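Local coordinates for protein putative creatinine amidohydrolase (Bacteroides fragilis, PDB 3LUB) that binds two zinc ions and probably hydrolyses carbon-nitrogen bonds of linear amides, as a member of the creatininase superfamily, at residues I25-A30 with C66-P71; V72-H77 with F86-R91; T94-L99 with K126-D131. All blocks are in the same frame, centred on the assembly; numbering follows the deposited sequence.

Overall arrangement
The three contacts illustrate how a parallel sheet built from beta-alpha-beta units delivers its loops to a metal site. Contact 1 joins strands 23-28 and 66-68; contact 2 brings two parts of the loop that follows strand 66-68 together; contact 3 packs helix 92-108 against helix 126-135. Their centres lie about 15 Å apart. Trp28 links all three, its NE1 bonding to Phe74 O (2.8 Å) while its ring atom CH2 touches Gln95 O and Ile98 CG2. Gln95 NE2 also reaches Phe74 O (2.9 Å). Contact 2 is nearest the zinc ions: the His77 side chain is about 5 Å from one, against about 10 Å for the Gln95 side chain and about 12 Å for that of Pro71.

Contact 1. Residues I25-A30 with C66-P71; sequences ILPWGA and CMVMPP
Pro27 and Val68 form the apolar centre, with ring atom CG of the proline 3.5 Å from CG1 of the valine. Val68 holds CG1 anti to its own backbone N (chi1 -176°), which sends that methyl toward the proline and leaves CG2 for Ile25, whose CG1 lies 4.2 Å from it. Further along, Pro27 CB packs on Pro71 CB at 4.1 Å, and Leu26 CD1 comes within 3.9 Å of Met69 CB, although the selenium end of Met69 bends away. The polar edge is backbone. Ile25 N donates to Met67 O (2.8 Å), and Met69 N to Ile25 O (2.9 Å), the second bond being nearly linear at both ends. This pairing, with Ile25 bonded to the residues before and after Val68, is the parallel pattern. Beyond it Pro27 has no N-H to continue the pairing; its O bonds to Val72 N and meets Pro71 CA in a CA-H...O contact at 3.2 Å. The two strands begin and end a beta-alpha-beta unit whose helix 42-62 covers the Ile25 and Val68 face through Ala51 and Val52. On the opposite face Leu26 meets Leu99 and Ile102 of helix 92-108, and strand 113-118 bonds to the far edge of strand 23-28.

Contact 2. Residues V72-H77 with F86-R91; sequences VPFGAH and FCIHTR
Phe74 meets Thr90 where the loop between strand 66-68 and helix 92-108 of this creatininase-family fold returns to cross itself at roughly a right angle beside the zinc site. The hydroxyl OG1 of Thr90 lies 3.2 Å from Phe74 CB and near the plane of the phenyl ring, at its edge. At Gly75 the carbonyl oxygen is gripped twice by one residue: Thr90 N donates in the carbonyl plane at 2.8 Å, and Thr90 OG1 donates at 2.9 Å from a position tilted 34° from that plane. With OG1 set beside the threonine's own backbone N (chi1 -41°), both donors can reach the same acceptor. Ala76 rests its CA near the His89 ring, while its O accepts from His120, a zinc ligand. His77 N donates to ND1 of His89, 2.9 Å away and in the imidazole plane, and NE2 of His89 hydrogen-bonds to OD1 of Asp131 of a third subunit, so that ring is held at both nitrogens. Cys87 SG sits over one face of the His77 ring, 4.2 Å from its centroid. At the ring's edge, a water 2.7 Å from His77 NE2 accepts from Gly75 N and donates to Ile88 O.

Contact 3. Residues T94-L99 with K126-D131; sequences TQQAIL and KGMIRD
Met128, modelled as selenomethionine, reaches across from helix 126-135 to Gln95, Gln96 and Leu99 of helix 92-108, two neighbouring helices packed on the parallel sheet of an alpha/beta fold. The segments' axes come within 10.4 Å and cross at -44°, with Gln96 and Met128 nearest along the backbone.

Apolar packing dominates. The Met128 chain leaves its helix with CG opposite the carbonyl carbon (chi1 -62°), runs straight at the next bond and bends only at the selenium. Selenium thereby lies 3.8 Å from Gln96 CA, against the backbone of the neighbouring helix, and the terminal CE turns to Gln95 CB, also 3.8 Å away. Leu99 CD2 approaches from the sheet side to 3.9 Å from Met128 CB. Leu99 also packs on Leu26, Leu114 and Ile116 of strands 23-28 and 113-118, while Ile129 turns to strand 140-145.

The polar interactions lie at the margins. Gln95 keeps OE1 beside Met128 CE (3.9 Å), while NE2 donates to Phe74 O and Asn123 OD1. Gln96, extended, crosses the Met128 stem at a slant, its CB 4.0 Å from Met128 CG, and heads toward Asp131, its amide plane standing 88° to the carboxylate. Just beyond the segments, Tyr92 OH makes a weak hydrogen bond with Met128 N. Asp131 OD1 accepts from His89 NE2 and OD2 from Tyr92 N, both of a third subunit, tying this helix into the hexamer. Gln96 NE2 donates to Glu100 OE2 and, at 3.0 Å, to a bridging water that donates to Asp131 OD2 at 2.6 Å.

Contact 1. Residues I25-A30 with C66-P71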
ATOM      1  N   ILE F  25      -8.023  23.745 -13.009  1.00 17.81           N
ATOM      2  CA  ILE F  25      -8.629  22.751 -13.900  1.00 19.41           C
ATOM      3  C   ILE F  25      -7.575  21.722 -14.202  1.00 16.78           C
ATOM      4  O   ILE F  25      -6.497  22.071 -14.654  1.00 17.79           O
ATOM      5  CB  ILE F  25      -9.129  23.338 -15.242  1.00 21.24           C
ATOM      6  CG1 ILE F  25      -9.747  24.752 -15.058  1.00 23.60           C
ATOM      7  CG2 ILE F  25     -10.055  22.395 -15.830  1.00 15.04           C
ATOM      8  CD1 ILE F  25     -10.817  24.817 -14.101  1.00 30.14           C
ATOM      9  N   LEU F  26      -7.870  20.460 -13.913  1.00 17.38           N
ATOM     10  CA  LEU F  26      -6.976  19.366 -14.219  1.00 17.49           C
ATOM     11  C   LEU F  26      -7.529  18.540 -15.381  1.00 18.03           C
ATOM     12  O   LEU F  26      -8.473  17.769 -15.197  1.00 19.07           O
ATOM     13  CB  LEU F  26      -6.767  18.497 -12.971  1.00 18.73           C
ATOM     14  CG  LEU F  26      -5.795  17.312 -13.029  1.00 17.03           C
ATOM     15  CD1 LEU F  26      -4.390  17.833 -13.324  1.00 10.71           C
ATOM     16  CD2 LEU F  26      -5.862  16.524 -11.706  1.00 15.65           C
ATOM     17  N   PRO F  27      -6.968  18.715 -16.595  1.00 18.35           N
ATOM     18  CA  PRO F  27      -7.353  17.818 -17.659  1.00 18.28           C
ATOM     19  C   PRO F  27      -6.737  16.413 -17.414  1.00 18.70           C
ATOM     20  O   PRO F  27      -5.578  16.287 -17.006  1.00 18.21           O
ATOM     21  CB  PRO F  27      -6.808  18.495 -18.936  1.00 18.89           C
ATOM     22  CG  PRO F  27      -6.311  19.848 -18.505  1.00 19.76           C
ATOM     23  CD  PRO F  27      -5.982  19.703 -17.051  1.00 20.07           C
ATOM     24  N   TRP F  28      -7.547  15.376 -17.600  1.00 18.75           N
ATOM     25  CA  TRP F  28      -7.098  14.028 -17.344  1.00 17.27           C
ATOM     26  C   TRP F  28      -7.519  13.169 -18.503  1.00 16.57           C
ATOM     27  O   TRP F  28      -8.742  13.025 -18.823  1.00 16.98           O
ATOM     28  CB  TRP F  28      -7.673  13.527 -16.023  1.00 16.76           C
ATOM     29  CG  TRP F  28      -6.952  12.385 -15.460  1.00 15.35           C
ATOM     30  CD1 TRP F  28      -6.590  11.247 -16.117  1.00 15.30           C
ATOM     31  CD2 TRP F  28      -6.476  12.245 -14.121  1.00 13.93           C
ATOM     32  NE1 TRP F  28      -5.945  10.397 -15.268  1.00 16.73           N
ATOM     33  CE2 TRP F  28      -5.866  10.970 -14.032  1.00 15.12           C
ATOM     34  CE3 TRP F  28      -6.543  13.049 -12.977  1.00 11.18           C
ATOM     35  CZ2 TRP F  28      -5.297  10.484 -12.849  1.00 14.49           C
ATOM     36  CZ3 TRP F  28      -5.989  12.578 -11.817  1.00 16.71           C
ATOM     37  CH2 TRP F  28      -5.362  11.300 -11.755  1.00 18.06           C
ATOM     38  N   GLY F  29      -6.497  12.628 -19.155  1.00 16.22           N
ATOM     39  CA  GLY F  29      -6.640  11.885 -20.371  1.00 16.87           C
ATOM     40  C   GLY F  29      -6.260  10.418 -20.297  1.00 16.95           C
ATOM     41  O   GLY F  29      -6.616   9.717 -19.359  1.00 17.03           O
ATOM     42  N   ALA F  30      -5.598   9.969 -21.343  1.00 17.12           N
ATOM     43  CA  ALA F  30      -5.203   8.581 -21.543  1.00 17.08           C
ATOM     44  C   ALA F  30      -4.173   8.583 -22.662  1.00 17.53           C
ATOM     45  O   ALA F  30      -4.129   9.531 -23.455  1.00 18.60           O
ATOM     46  CB  ALA F  30      -6.426   7.691 -21.939  1.00 14.70           C
ATOM     47  N   CYS F  66      -8.666  31.177 -13.884  1.00 22.84           N
ATOM     48  CA  CYS F  66      -8.440  29.769 -13.638  1.00 23.22           C
ATOM     49  C   CYS F  66      -7.107  29.333 -14.245  1.00 23.01           C
ATOM     50  O   CYS F  66      -6.634  29.899 -15.245  1.00 23.93           O
ATOM     51  CB  CYS F  66      -9.590  28.964 -14.226  1.00 23.72           C
ATOM     52  SG  CYS F  66     -11.236  29.552 -13.661  1.00 27.36           S
HETATM   53  N   MSE F  67      -6.481  28.345 -13.627  1.00 20.92           N
HETATM   54  CA  MSE F  67      -5.281  27.756 -14.208  1.00 19.03           C
HETATM   55  C   MSE F  67      -5.607  26.398 -14.756  1.00 18.71           C
HETATM   56  O   MSE F  67      -6.086  25.535 -14.020  1.00 18.59           O
HETATM   57  CB  MSE F  67      -4.199  27.601 -13.147  1.00 20.56           C
HETATM   58  CG  MSE F  67      -2.846  27.106 -13.682  1.00 20.05           C
HETATM   59 SE   MSE F  67      -2.198  28.021 -15.288  0.75 22.25          SE
HETATM   60  CE  MSE F  67      -0.909  29.306 -14.519  1.00 18.05           C
ATOM     61  N   VAL F  68      -5.249  26.163 -16.012  1.00 18.84           N
ATOM     62  CA  VAL F  68      -5.299  24.824 -16.576  1.00 17.74           C
ATOM     63  C   VAL F  68      -3.955  24.117 -16.439  1.00 19.08           C
ATOM     64  O   VAL F  68      -2.945  24.545 -17.001  1.00 18.83           O
ATOM     65  CB  VAL F  68      -5.765  24.834 -18.028  1.00 19.03           C
ATOM     66  CG1 VAL F  68      -5.912  23.369 -18.580  1.00 18.29           C
ATOM     67  CG2 VAL F  68      -7.061  25.593 -18.144  1.00 17.91           C
HETATM   68  N   MSE F  69      -3.964  23.040 -15.656  1.00 18.27           N
HETATM   69  CA  MSE F  69      -2.791  22.268 -15.400  1.00 18.34           C
HETATM   70  C   MSE F  69      -2.384  21.367 -16.616  1.00 19.18           C
HETATM   71  O   MSE F  69      -3.145  21.198 -17.582  1.00 19.05           O
HETATM   72  CB  MSE F  69      -3.003  21.406 -14.149  1.00 19.60           C
HETATM   73  CG  MSE F  69      -3.340  22.154 -12.883  1.00 18.22           C
HETATM   74 SE   MSE F  69      -1.888  23.256 -12.201  0.75 17.40          SE
HETATM   75  CE  MSE F  69      -0.504  21.768 -11.745  1.00 16.96           C
ATOM     76  N   PRO F  70      -1.147  20.843 -16.592  1.00 19.36           N
ATOM     77  CA  PRO F  70      -0.803  19.906 -17.654  1.00 21.59           C
ATOM     78  C   PRO F  70      -1.708  18.668 -17.632  1.00 21.78           C
ATOM     79  O   PRO F  70      -2.022  18.140 -16.570  1.00 20.62           O
ATOM     80  CB  PRO F  70       0.657  19.556 -17.342  1.00 22.09           C
ATOM     81  CG  PRO F  70       1.153  20.714 -16.550  1.00 20.85           C
ATOM     82  CD  PRO F  70      -0.006  21.064 -15.680  1.00 17.75           C
ATOM     83  N   PRO F  71      -2.138  18.212 -18.800  1.00 22.51           N
ATOM     84  CA  PRO F  71      -2.972  16.994 -18.797  1.00 22.16           C
ATOM     85  C   PRO F  71      -2.303  15.710 -18.220  1.00 21.71           C
ATOM     86  O   PRO F  71      -1.117  15.490 -18.407  1.00 22.89           O
ATOM     87  CB  PRO F  71      -3.366  16.819 -20.259  1.00 21.81           C
ATOM     88  CG  PRO F  71      -2.681  17.842 -21.017  1.00 22.11           C
ATOM     89  CD  PRO F  71      -1.917  18.746 -20.148  1.00 23.20           C
TER

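Contact 2. Residues V72-H77 with F86-R91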
ATOM      1  N   VAL F  72      -3.078  14.870 -17.531  1.00 21.01           N
ATOM      2  CA  VAL F  72      -2.549  13.641 -16.990  1.00 18.16           C
ATOM      3  C   VAL F  72      -2.754  12.582 -18.064  1.00 17.48           C
ATOM      4  O   VAL F  72      -3.882  12.324 -18.472  1.00 17.90           O
ATOM      5  CB  VAL F  72      -3.244  13.236 -15.647  1.00 17.93           C
ATOM      6  CG1 VAL F  72      -2.508  12.100 -15.003  1.00 14.12           C
ATOM      7  CG2 VAL F  72      -3.329  14.388 -14.703  1.00 14.21           C
ATOM      8  N   PRO F  73      -1.668  11.946 -18.554  1.00 17.50           N
ATOM      9  CA  PRO F  73      -1.872  11.020 -19.648  1.00 17.71           C
ATOM     10  C   PRO F  73      -2.087   9.563 -19.197  1.00 18.07           C
ATOM     11  O   PRO F  73      -1.757   8.654 -19.947  1.00 21.25           O
ATOM     12  CB  PRO F  73      -0.554  11.149 -20.400  1.00 19.11           C
ATOM     13  CG  PRO F  73       0.454  11.291 -19.297  1.00 20.25           C
ATOM     14  CD  PRO F  73      -0.241  12.029 -18.179  1.00 16.91           C
ATOM     15  N   PHE F  74      -2.596   9.350 -17.979  1.00 17.64           N
ATOM     16  CA  PHE F  74      -2.687   8.010 -17.389  1.00 17.06           C
ATOM     17  C   PHE F  74      -4.153   7.639 -17.208  1.00 17.52           C
ATOM     18  O   PHE F  74      -4.780   8.033 -16.211  1.00 17.99           O
ATOM     19  CB  PHE F  74      -1.903   7.919 -16.069  1.00 16.89           C
ATOM     20  CG  PHE F  74      -0.438   8.148 -16.240  1.00 21.58           C
ATOM     21  CD1 PHE F  74       0.349   7.206 -16.896  1.00 22.28           C
ATOM     22  CD2 PHE F  74       0.163   9.301 -15.792  1.00 15.40           C
ATOM     23  CE1 PHE F  74       1.684   7.446 -17.136  1.00 20.55           C
ATOM     24  CE2 PHE F  74       1.525   9.531 -16.015  1.00 18.87           C
ATOM     25  CZ  PHE F  74       2.274   8.603 -16.697  1.00 17.23           C
ATOM     26  N   GLY F  75      -4.658   6.879 -18.194  1.00 17.73           N
ATOM     27  CA  GLY F  75      -6.030   6.381 -18.258  1.00 17.37           C
ATOM     28  C   GLY F  75      -6.191   4.960 -17.770  1.00 16.86           C
ATOM     29  O   GLY F  75      -5.216   4.253 -17.640  1.00 16.76           O
ATOM     30  N   ALA F  76      -7.426   4.602 -17.409  1.00 16.80           N
ATOM     31  CA  ALA F  76      -7.852   3.253 -17.075  1.00 16.92           C
ATOM     32  C   ALA F  76      -8.481   2.649 -18.326  1.00 18.39           C
ATOM     33  O   ALA F  76      -9.487   3.186 -18.856  1.00 19.93           O
ATOM     34  CB  ALA F  76      -8.893   3.294 -15.955  1.00 17.58           C
ATOM     35  N   HIS F  77      -7.954   1.496 -18.735  1.00 19.36           N
ATOM     36  CA  HIS F  77      -8.308   0.863 -20.016  1.00 19.61           C
ATOM     37  C   HIS F  77      -8.906  -0.522 -19.895  1.00 20.69           C
ATOM     38  O   HIS F  77      -8.936  -1.101 -18.801  1.00 20.06           O
ATOM     39  CB  HIS F  77      -7.077   0.853 -20.918  1.00 20.41           C
ATOM     40  CG  HIS F  77      -6.690   2.224 -21.319  1.00 18.05           C
ATOM     41  ND1 HIS F  77      -7.516   3.011 -22.086  1.00 20.78           N
ATOM     42  CD2 HIS F  77      -5.662   3.011 -20.939  1.00 23.48           C
ATOM     43  CE1 HIS F  77      -6.969   4.205 -22.225  1.00 24.07           C
ATOM     44  NE2 HIS F  77      -5.846   4.232 -21.538  1.00 20.46           N
ATOM     45  N   PHE F  86       1.822   0.772 -27.216  1.00 21.30           N
ATOM     46  CA  PHE F  86       1.951   2.064 -26.563  1.00 20.65           C
ATOM     47  C   PHE F  86       0.725   2.526 -25.777  1.00 20.47           C
ATOM     48  O   PHE F  86       0.701   3.631 -25.283  1.00 21.48           O
ATOM     49  CB  PHE F  86       2.390   3.137 -27.556  1.00 20.78           C
ATOM     50  CG  PHE F  86       3.490   2.691 -28.459  1.00 20.30           C
ATOM     51  CD1 PHE F  86       4.682   2.235 -27.930  1.00 24.23           C
ATOM     52  CD2 PHE F  86       3.320   2.682 -29.837  1.00 19.79           C
ATOM     53  CE1 PHE F  86       5.687   1.803 -28.756  1.00 22.47           C
ATOM     54  CE2 PHE F  86       4.312   2.258 -30.650  1.00 21.26           C
ATOM     55  CZ  PHE F  86       5.508   1.828 -30.118  1.00 18.50           C
ATOM     56  N   CYS F  87      -0.271   1.663 -25.645  1.00 20.75           N
ATOM     57  CA  CYS F  87      -1.415   1.950 -24.787  1.00 21.08           C
ATOM     58  C   CYS F  87      -0.979   1.639 -23.346  1.00 21.55           C
ATOM     59  O   CYS F  87      -0.372   0.580 -23.113  1.00 23.11           O
ATOM     60  CB  CYS F  87      -2.595   1.096 -25.212  1.00 22.56           C
ATOM     61  SG  CYS F  87      -3.998   1.280 -24.192  1.00 20.53           S
ATOM     62  N   ILE F  88      -1.221   2.558 -22.414  1.00 19.00           N
ATOM     63  CA  ILE F  88      -0.762   2.396 -21.046  1.00 19.58           C
ATOM     64  C   ILE F  88      -1.948   2.304 -20.078  1.00 18.92           C
ATOM     65  O   ILE F  88      -2.604   3.326 -19.807  1.00 19.17           O
ATOM     66  CB  ILE F  88       0.184   3.569 -20.563  1.00 19.22           C
ATOM     67  CG1 ILE F  88       1.416   3.720 -21.483  1.00 20.72           C
ATOM     68  CG2 ILE F  88       0.614   3.327 -19.140  1.00 15.89           C
ATOM     69  CD1 ILE F  88       2.234   2.362 -21.787  1.00 17.37           C
ATOM     70  N   HIS F  89      -2.209   1.106 -19.532  1.00 18.54           N
ATOM     71  CA  HIS F  89      -3.274   0.964 -18.533  1.00 18.07           C
ATOM     72  C   HIS F  89      -2.731   1.456 -17.191  1.00 17.22           C
ATOM     73  O   HIS F  89      -1.662   1.044 -16.733  1.00 17.74           O
ATOM     74  CB  HIS F  89      -3.834  -0.476 -18.442  1.00 16.64           C
ATOM     75  CG  HIS F  89      -4.766  -0.673 -17.291  1.00 18.99           C
ATOM     76  ND1 HIS F  89      -6.006  -0.065 -17.221  1.00 19.33           N
ATOM     77  CD2 HIS F  89      -4.620  -1.362 -16.135  1.00 19.31           C
ATOM     78  CE1 HIS F  89      -6.579  -0.371 -16.072  1.00 19.55           C
ATOM     79  NE2 HIS F  89      -5.745  -1.131 -15.383  1.00 18.13           N
ATOM     80  N   THR F  90      -3.492   2.312 -16.540  1.00 17.26           N
ATOM     81  CA  THR F  90      -3.163   2.759 -15.216  1.00 17.14           C
ATOM     82  C   THR F  90      -4.142   2.166 -14.213  1.00 16.63           C
ATOM     83  O   THR F  90      -5.353   2.294 -14.388  1.00 17.28           O
ATOM     84  CB  THR F  90      -3.245   4.296 -15.163  1.00 16.55           C
ATOM     85  OG1 THR F  90      -2.679   4.819 -16.375  1.00 17.89           O
ATOM     86  CG2 THR F  90      -2.510   4.809 -13.992  1.00 15.00           C
ATOM     87  N   ARG F  91      -3.622   1.555 -13.149  1.00 14.75           N
ATOM     88  CA  ARG F  91      -4.469   1.074 -12.047  1.00 15.76           C
ATOM     89  C   ARG F  91      -5.114   2.238 -11.309  1.00 16.92           C
ATOM     90  O   ARG F  91      -4.532   3.323 -11.196  1.00 16.17           O
ATOM     91  CB  ARG F  91      -3.696   0.225 -11.042  1.00 15.73           C
ATOM     92  CG  ARG F  91      -3.242  -1.140 -11.517  1.00 18.89           C
ATOM     93  CD  ARG F  91      -2.180  -1.727 -10.590  1.00 18.91           C
ATOM     94  NE  ARG F  91      -0.962  -0.918 -10.596  1.00 23.94           N
ATOM     95  CZ  ARG F  91       0.141  -1.169  -9.898  1.00 26.39           C
ATOM     96  NH1 ARG F  91       0.199  -2.210  -9.104  1.00 28.99           N
ATOM     97  NH2 ARG F  91       1.197  -0.371  -9.996  1.00 24.94           N
TER
HETATM   98  O   HOH W   1      -3.686   5.571 -20.712  1.00 11.16           O

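Contact 3. Residues T94-L99 with K126-D131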
ATOM      1  N   THR F  94      -3.002   3.864  -8.685  1.00 15.71           N
ATOM      2  CA  THR F  94      -1.951   4.693  -9.236  1.00 14.41           C
ATOM      3  C   THR F  94      -2.531   6.065  -9.510  1.00 15.64           C
ATOM      4  O   THR F  94      -1.902   7.062  -9.199  1.00 15.35           O
ATOM      5  CB  THR F  94      -1.393   4.097 -10.551  1.00 12.83           C
ATOM      6  OG1 THR F  94      -0.861   2.800 -10.301  1.00 14.64           O
ATOM      7  CG2 THR F  94      -0.303   5.014 -11.164  1.00 12.30           C
ATOM      8  N   GLN F  95      -3.722   6.098 -10.121  1.00 16.58           N
ATOM      9  CA  GLN F  95      -4.440   7.358 -10.388  1.00 15.59           C
ATOM     10  C   GLN F  95      -4.716   8.081  -9.092  1.00 15.55           C
ATOM     11  O   GLN F  95      -4.545   9.271  -8.988  1.00 15.23           O
ATOM     12  CB  GLN F  95      -5.747   7.122 -11.141  1.00 14.53           C
ATOM     13  CG  GLN F  95      -5.569   6.603 -12.561  1.00 17.24           C
ATOM     14  CD  GLN F  95      -6.880   6.438 -13.305  1.00 16.58           C
ATOM     15  OE1 GLN F  95      -7.830   5.847 -12.802  1.00 23.33           O
ATOM     16  NE2 GLN F  95      -6.921   6.930 -14.517  1.00 15.97           N
ATOM     17  N   GLN F  96      -5.145   7.340  -8.090  1.00 17.09           N
ATOM     18  CA  GLN F  96      -5.491   7.961  -6.820  1.00 16.74           C
ATOM     19  C   GLN F  96      -4.246   8.562  -6.184  1.00 15.18           C
ATOM     20  O   GLN F  96      -4.294   9.625  -5.608  1.00 17.23           O
ATOM     21  CB  GLN F  96      -6.168   6.945  -5.913  1.00 15.80           C
ATOM     22  CG  GLN F  96      -6.539   7.484  -4.556  1.00 22.35           C
ATOM     23  CD  GLN F  96      -7.273   6.462  -3.697  1.00 25.93           C
ATOM     24  OE1 GLN F  96      -8.340   5.966  -4.068  1.00 35.41           O
ATOM     25  NE2 GLN F  96      -6.717   6.174  -2.518  1.00 39.39           N
ATOM     26  N   ALA F  97      -3.125   7.886  -6.279  1.00 15.65           N
ATOM     27  CA  ALA F  97      -1.875   8.407  -5.764  1.00 15.54           C
ATOM     28  C   ALA F  97      -1.511   9.707  -6.460  1.00 16.35           C
ATOM     29  O   ALA F  97      -1.055  10.628  -5.818  1.00 14.42           O
ATOM     30  CB  ALA F  97      -0.736   7.379  -5.941  1.00 13.48           C
ATOM     31  N   ILE F  98      -1.708   9.764  -7.783  1.00 16.35           N
ATOM     32  CA  ILE F  98      -1.461  10.974  -8.566  1.00 14.92           C
ATOM     33  C   ILE F  98      -2.308  12.139  -8.049  1.00 15.85           C
ATOM     34  O   ILE F  98      -1.761  13.204  -7.737  1.00 15.69           O
ATOM     35  CB  ILE F  98      -1.709  10.748 -10.093  1.00 17.71           C
ATOM     36  CG1 ILE F  98      -0.602   9.842 -10.681  1.00 19.28           C
ATOM     37  CG2 ILE F  98      -1.729  12.091 -10.832  1.00 13.09           C
ATOM     38  CD1 ILE F  98      -0.946   9.221 -12.048  1.00 12.24           C
ATOM     39  N   LEU F  99      -3.624  11.927  -7.949  1.00 16.34           N
ATOM     40  CA  LEU F  99      -4.558  12.981  -7.493  1.00 16.82           C
ATOM     41  C   LEU F  99      -4.268  13.411  -6.058  1.00 17.33           C
ATOM     42  O   LEU F  99      -4.316  14.594  -5.743  1.00 18.25           O
ATOM     43  CB  LEU F  99      -6.017  12.516  -7.594  1.00 18.38           C
ATOM     44  CG  LEU F  99      -7.145  13.518  -7.274  1.00 16.82           C
ATOM     45  CD1 LEU F  99      -7.030  14.780  -8.151  1.00 13.48           C
ATOM     46  CD2 LEU F  99      -8.479  12.874  -7.451  1.00 13.46           C
ATOM     47  N   LYS F 126     -15.151   9.387  -8.755  1.00 19.29           N
ATOM     48  CA  LYS F 126     -16.064   9.611  -7.642  1.00 18.91           C
ATOM     49  C   LYS F 126     -15.534   9.062  -6.330  1.00 18.56           C
ATOM     50  O   LYS F 126     -15.642   9.722  -5.298  1.00 20.42           O
ATOM     51  CB  LYS F 126     -17.468   9.032  -7.929  1.00 21.27           C
ATOM     52  CG  LYS F 126     -18.234   9.740  -9.035  1.00 20.78           C
ATOM     53  CD  LYS F 126     -19.593   9.126  -9.239  1.00 24.06           C
ATOM     54  CE  LYS F 126     -20.424   9.892 -10.254  1.00 28.20           C
ATOM     55  NZ  LYS F 126     -21.823   9.394 -10.137  1.00 35.34           N
ATOM     56  N   GLY F 127     -14.997   7.847  -6.341  1.00 17.87           N
ATOM     57  CA  GLY F 127     -14.375   7.264  -5.134  1.00 17.89           C
ATOM     58  C   GLY F 127     -13.192   8.076  -4.590  1.00 19.46           C
ATOM     59  O   GLY F 127     -13.094   8.304  -3.387  1.00 18.45           O
HETATM   60  N   MSE F 128     -12.298   8.529  -5.468  1.00 19.44           N
HETATM   61  CA  MSE F 128     -11.143   9.316  -5.055  1.00 19.49           C
HETATM   62  C   MSE F 128     -11.580  10.625  -4.406  1.00 18.14           C
HETATM   63  O   MSE F 128     -10.989  11.069  -3.432  1.00 16.93           O
HETATM   64  CB  MSE F 128     -10.287   9.680  -6.251  1.00 19.72           C
HETATM   65  CG  MSE F 128      -9.695   8.538  -6.986  1.00 24.01           C
HETATM   66 SE   MSE F 128      -8.647   9.056  -8.535  0.75 21.02          SE
HETATM   67  CE  MSE F 128      -9.150   7.514  -9.507  1.00 13.72           C
ATOM     68  N   ILE F 129     -12.597  11.235  -4.995  1.00 18.44           N
ATOM     69  CA  ILE F 129     -13.147  12.498  -4.525  1.00 18.28           C
ATOM     70  C   ILE F 129     -13.790  12.315  -3.155  1.00 18.28           C
ATOM     71  O   ILE F 129     -13.493  13.073  -2.230  1.00 18.31           O
ATOM     72  CB  ILE F 129     -14.128  13.106  -5.582  1.00 19.06           C
ATOM     73  CG1 ILE F 129     -13.337  13.609  -6.809  1.00 21.75           C
ATOM     74  CG2 ILE F 129     -14.926  14.272  -5.027  1.00 16.47           C
ATOM     75  CD1 ILE F 129     -14.222  14.103  -7.979  1.00 15.23           C
ATOM     76  N   ARG F 130     -14.627  11.283  -3.004  1.00 18.52           N
ATOM     77  CA  ARG F 130     -15.182  10.948  -1.693  1.00 18.81           C
ATOM     78  C   ARG F 130     -14.071  10.795  -0.653  1.00 19.30           C
ATOM     79  O   ARG F 130     -14.120  11.406   0.410  1.00 20.12           O
ATOM     80  CB  ARG F 130     -16.007   9.651  -1.748  1.00 18.15           C
ATOM     81  CG  ARG F 130     -17.354   9.821  -2.416  1.00 20.73           C
ATOM     82  CD  ARG F 130     -18.285   8.607  -2.183  1.00 22.22           C
ATOM     83  NE  ARG F 130     -19.658   8.967  -2.560  1.00 23.13           N
ATOM     84  CZ  ARG F 130     -20.169   8.782  -3.779  1.00 25.17           C
ATOM     85  NH1 ARG F 130     -19.473   8.184  -4.732  1.00 25.14           N
ATOM     86  NH2 ARG F 130     -21.408   9.185  -4.037  1.00 29.03           N
ATOM     87  N   ASP F 131     -13.054   9.992  -0.961  1.00 18.82           N
ATOM     88  CA  ASP F 131     -11.966   9.783   0.018  1.00 19.20           C
ATOM     89  C   ASP F 131     -11.162  11.065   0.336  1.00 19.44           C
ATOM     90  O   ASP F 131     -10.755  11.303   1.485  1.00 20.68           O
ATOM     91  CB  ASP F 131     -11.022   8.665  -0.460  1.00 17.79           C
ATOM     92  CG  ASP F 131     -11.679   7.286  -0.426  1.00 24.76           C
ATOM     93  OD1 ASP F 131     -12.778   7.136   0.172  1.00 22.40           O
ATOM     94  OD2 ASP F 131     -11.077   6.345  -1.002  1.00 25.15           O
TER
HETATM   95  O   HOH W   2      -9.111   4.731  -1.407  1.00 22.84           O